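Local coordinates for protein superoxide dismutase (Clostridium difficile, PDB 3TJT) that probably converts superoxide radicals into hydrogen peroxide and oxygen at a single bound iron ion, protecting the cell from oxidative damage, at residues 7-12 / 88-93. Sequence-based numbering, arbitrary orientation.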
ATOM      1  N   LYS A   7      23.959   1.891   4.940  1.00 25.10           N
ATOM      2  CA  LYS A   7      24.130   0.544   4.416  1.00 26.17           C
ATOM      3  C   LYS A   7      23.004  -0.394   4.816  1.00 21.78           C
ATOM      4  O   LYS A   7      22.349  -0.206   5.835  1.00 22.66           O
ATOM      5  CB  LYS A   7      25.493  -0.020   4.836  1.00 31.64           C
ATOM      6  CG  LYS A   7      26.643   0.892   4.415  1.00 39.14           C
ATOM      7  CD  LYS A   7      27.973   0.171   4.330  1.00 49.32           C
ATOM      8  CE  LYS A   7      28.982   1.005   3.548  1.00 51.90           C
ATOM      9  NZ  LYS A   7      29.052   2.408   4.054  1.00 52.42           N
ATOM     10  N   VAL A   8      22.766  -1.398   3.986  1.00 21.86           N
ATOM     11  CA  VAL A   8      21.819  -2.445   4.329  1.00 19.10           C
ATOM     12  C   VAL A   8      22.455  -3.386   5.349  1.00 23.62           C
ATOM     13  O   VAL A   8      23.527  -3.935   5.107  1.00 24.07           O
ATOM     14  CB  VAL A   8      21.430  -3.250   3.079  1.00 25.12           C
ATOM     15  CG1 VAL A   8      20.723  -4.530   3.470  1.00 25.89           C
ATOM     16  CG2 VAL A   8      20.576  -2.396   2.143  1.00 27.03           C
ATOM     17  N   LYS A   9      21.801  -3.564   6.488  1.00 21.36           N
ATOM     18  CA  LYS A   9      22.263  -4.531   7.478  1.00 20.56           C
ATOM     19  C   LYS A   9      21.996  -5.944   6.963  1.00 22.12           C
ATOM     20  O   LYS A   9      20.875  -6.265   6.562  1.00 20.15           O
ATOM     21  CB  LYS A   9      21.548  -4.309   8.811  1.00 21.88           C
ATOM     22  CG  LYS A   9      21.918  -5.320   9.893  1.00 22.12           C
ATOM     23  CD  LYS A   9      21.396  -4.877  11.248  1.00 26.33           C
ATOM     24  CE  LYS A   9      21.793  -5.844  12.357  1.00 28.94           C
ATOM     25  NZ  LYS A   9      21.329  -5.344  13.683  1.00 29.71           N
ATOM     26  N   PRO A  10      23.032  -6.798   6.949  1.00 22.58           N
ATOM     27  CA  PRO A  10      22.815  -8.172   6.479  1.00 21.85           C
ATOM     28  C   PRO A  10      21.753  -8.866   7.318  1.00 20.40           C
ATOM     29  O   PRO A  10      21.671  -8.641   8.523  1.00 22.01           O
ATOM     30  CB  PRO A  10      24.186  -8.835   6.690  1.00 25.04           C
ATOM     31  CG  PRO A  10      25.161  -7.687   6.637  1.00 24.70           C
ATOM     32  CD  PRO A  10      24.439  -6.549   7.312  1.00 23.93           C
ATOM     33  N   LEU A  11      20.937  -9.698   6.684  1.00 22.62           N
ATOM     34  CA  LEU A  11      19.902 -10.431   7.406  1.00 19.56           C
ATOM     35  C   LEU A  11      20.546 -11.197   8.563  1.00 22.42           C
ATOM     36  O   LEU A  11      21.583 -11.833   8.383  1.00 25.01           O
ATOM     37  CB  LEU A  11      19.166 -11.389   6.467  1.00 19.24           C
ATOM     38  CG  LEU A  11      17.818 -11.891   6.975  1.00 23.03           C
ATOM     39  CD1 LEU A  11      16.796 -10.741   7.039  1.00 20.25           C
ATOM     40  CD2 LEU A  11      17.301 -13.013   6.081  1.00 19.64           C
ATOM     41  N   PRO A  12      19.951 -11.110   9.760  1.00 22.93           N
ATOM     42  CA  PRO A  12      20.565 -11.681  10.973  1.00 23.61           C
ATOM     43  C   PRO A  12      20.427 -13.206  11.121  1.00 27.12           C
ATOM     44  O   PRO A  12      20.765 -13.740  12.178  1.00 24.24           O
ATOM     45  CB  PRO A  12      19.803 -10.991  12.118  1.00 26.87           C
ATOM     46  CG  PRO A  12      19.089  -9.808  11.481  1.00 25.09           C
ATOM     47  CD  PRO A  12      18.795 -10.251  10.076  1.00 22.91           C
ATOM     48  N   PHE A  88      12.597  -4.272  11.523  1.00 16.45           N
ATOM     49  CA  PHE A  88      11.736  -5.433  11.309  1.00 15.33           C
ATOM     50  C   PHE A  88      12.526  -6.751  11.249  1.00 15.21           C
ATOM     51  O   PHE A  88      12.152  -7.737  11.891  1.00 17.86           O
ATOM     52  CB  PHE A  88      10.926  -5.228  10.022  1.00 17.34           C
ATOM     53  CG  PHE A  88       9.924  -6.311   9.743  1.00 14.99           C
ATOM     54  CD1 PHE A  88       8.935  -6.620  10.664  1.00 15.05           C
ATOM     55  CD2 PHE A  88       9.957  -7.000   8.536  1.00 16.97           C
ATOM     56  CE1 PHE A  88       7.991  -7.615  10.403  1.00 16.31           C
ATOM     57  CE2 PHE A  88       9.020  -8.002   8.265  1.00 18.47           C
ATOM     58  CZ  PHE A  88       8.034  -8.301   9.192  1.00 16.45           C
ATOM     59  N   PHE A  89      13.599  -6.781  10.469  1.00 17.55           N
ATOM     60  CA  PHE A  89      14.367  -8.022  10.383  1.00 17.21           C
ATOM     61  C   PHE A  89      15.028  -8.331  11.731  1.00 20.37           C
ATOM     62  O   PHE A  89      15.147  -9.493  12.102  1.00 19.21           O
ATOM     63  CB  PHE A  89      15.361  -7.982   9.225  1.00 16.28           C
ATOM     64  CG  PHE A  89      14.695  -7.822   7.875  1.00 16.66           C
ATOM     65  CD1 PHE A  89      13.620  -8.638   7.524  1.00 18.16           C
ATOM     66  CD2 PHE A  89      15.124  -6.863   6.976  1.00 17.86           C
ATOM     67  CE1 PHE A  89      12.988  -8.493   6.289  1.00 19.22           C
ATOM     68  CE2 PHE A  89      14.502  -6.719   5.731  1.00 16.17           C
ATOM     69  CZ  PHE A  89      13.432  -7.531   5.395  1.00 15.59           C
ATOM     70  N   ASP A  90      15.400  -7.290  12.479  1.00 18.49           N
ATOM     71  CA  ASP A  90      15.972  -7.492  13.820  1.00 21.83           C
ATOM     72  C   ASP A  90      14.966  -8.014  14.849  1.00 23.74           C
ATOM     73  O   ASP A  90      15.347  -8.658  15.837  1.00 22.27           O
ATOM     74  CB  ASP A  90      16.615  -6.194  14.342  1.00 20.73           C
ATOM     75  CG  ASP A  90      18.012  -5.969  13.804  1.00 25.87           C
ATOM     76  OD1 ASP A  90      18.583  -6.890  13.182  1.00 23.55           O
ATOM     77  OD2 ASP A  90      18.543  -4.856  14.003  1.00 25.76           O
ATOM     78  N   ILE A  91      13.681  -7.749  14.630  1.00 18.29           N
ATOM     79  CA  ILE A  91      12.671  -8.079  15.628  1.00 17.30           C
ATOM     80  C   ILE A  91      12.068  -9.473  15.392  1.00 16.85           C
ATOM     81  O   ILE A  91      11.132  -9.889  16.074  1.00 18.63           O
ATOM     82  CB  ILE A  91      11.564  -6.990  15.715  1.00 17.15           C
ATOM     83  CG1 ILE A  91      10.936  -6.960  17.111  1.00 18.90           C
ATOM     84  CG2 ILE A  91      10.487  -7.195  14.645  1.00 18.77           C
ATOM     85  CD1 ILE A  91      11.961  -6.738  18.223  1.00 18.36           C
ATOM     86  N   MET A  92      12.623 -10.189  14.420  1.00 18.37           N
ATOM     87  CA  MET A  92      12.226 -11.571  14.184  1.00 17.00           C
ATOM     88  C   MET A  92      13.407 -12.503  14.436  1.00 16.28           C
ATOM     89  O   MET A  92      14.563 -12.086  14.356  1.00 17.50           O
ATOM     90  CB  MET A  92      11.708 -11.748  12.752  1.00 16.94           C
ATOM     91  CG  MET A  92      10.462 -10.883  12.452  1.00 17.60           C
ATOM     92  SD  MET A  92       9.754 -11.258  10.836  1.00 17.61           S
ATOM     93  CE  MET A  92      10.957 -10.532   9.742  1.00 18.33           C
ATOM     94  N   THR A  93      13.111 -13.766  14.730  1.00 17.69           N
ATOM     95  CA  THR A  93      14.173 -14.743  14.977  1.00 17.76           C
ATOM     96  C   THR A  93      13.646 -16.169  14.832  1.00 16.89           C
ATOM     97  O   THR A  93      12.482 -16.439  15.127  1.00 18.29           O
ATOM     98  CB  THR A  93      14.755 -14.579  16.411  1.00 20.38           C
ATOM     99  OG1 THR A  93      15.797 -15.549  16.629  1.00 19.83           O
ATOM    100  CG2 THR A  93      13.666 -14.770  17.449  1.00 18.05           C
TER
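K9 and D90 reach for each other from opposite directions and join in a salt bridge. The lysine chain is fully stretched, with CG anti to the backbone N (chi1 177°). This carries NZ across to the carboxylate. K9 NZ lies 2.8 Å from D90 OD2, on the syn side and 20° out of the carboxylate plane. A second, weak hydrogen bond runs from K9 NZ to D90 OD1 at 3.2 Å, so both oxygens face the ammonium group. D90 OD1 is also touched by the proline ring, P12 CG lying 3.4 Å away. P12 and D90 cross at about a right angle, and P12 CD approaches F89 CB more loosely at 4.2 Å.

The apolar part of the contact lies beside this bridge. L11 meets F89 roughly at right angles and touches it with CD1 alone. That methyl is 3.7 Å from F89 CG and 4.1 Å from the ring centroid, in an off-centre CH-pi contact 29° from the ring normal. The methyl comes in obliquely, closest to the CB, CG and CD1 end of the ring rather than its middle.

F89 is buried next to the metal site. Its ring packs edge-to-face with H30, an iron ligand, so L11 touches a residue that borders the first shell. The Y13 hydroxyl bonds F89 O, while H31 and Y35 of helix 24-46 hold the K9 backbone. The contact thus ties the N-terminal loop, which runs along helix 24-46, to the C-terminal end of helix 72-90, within the alpha-hairpin domain. Beyond it, F88 and I91 pack against strand 161-167.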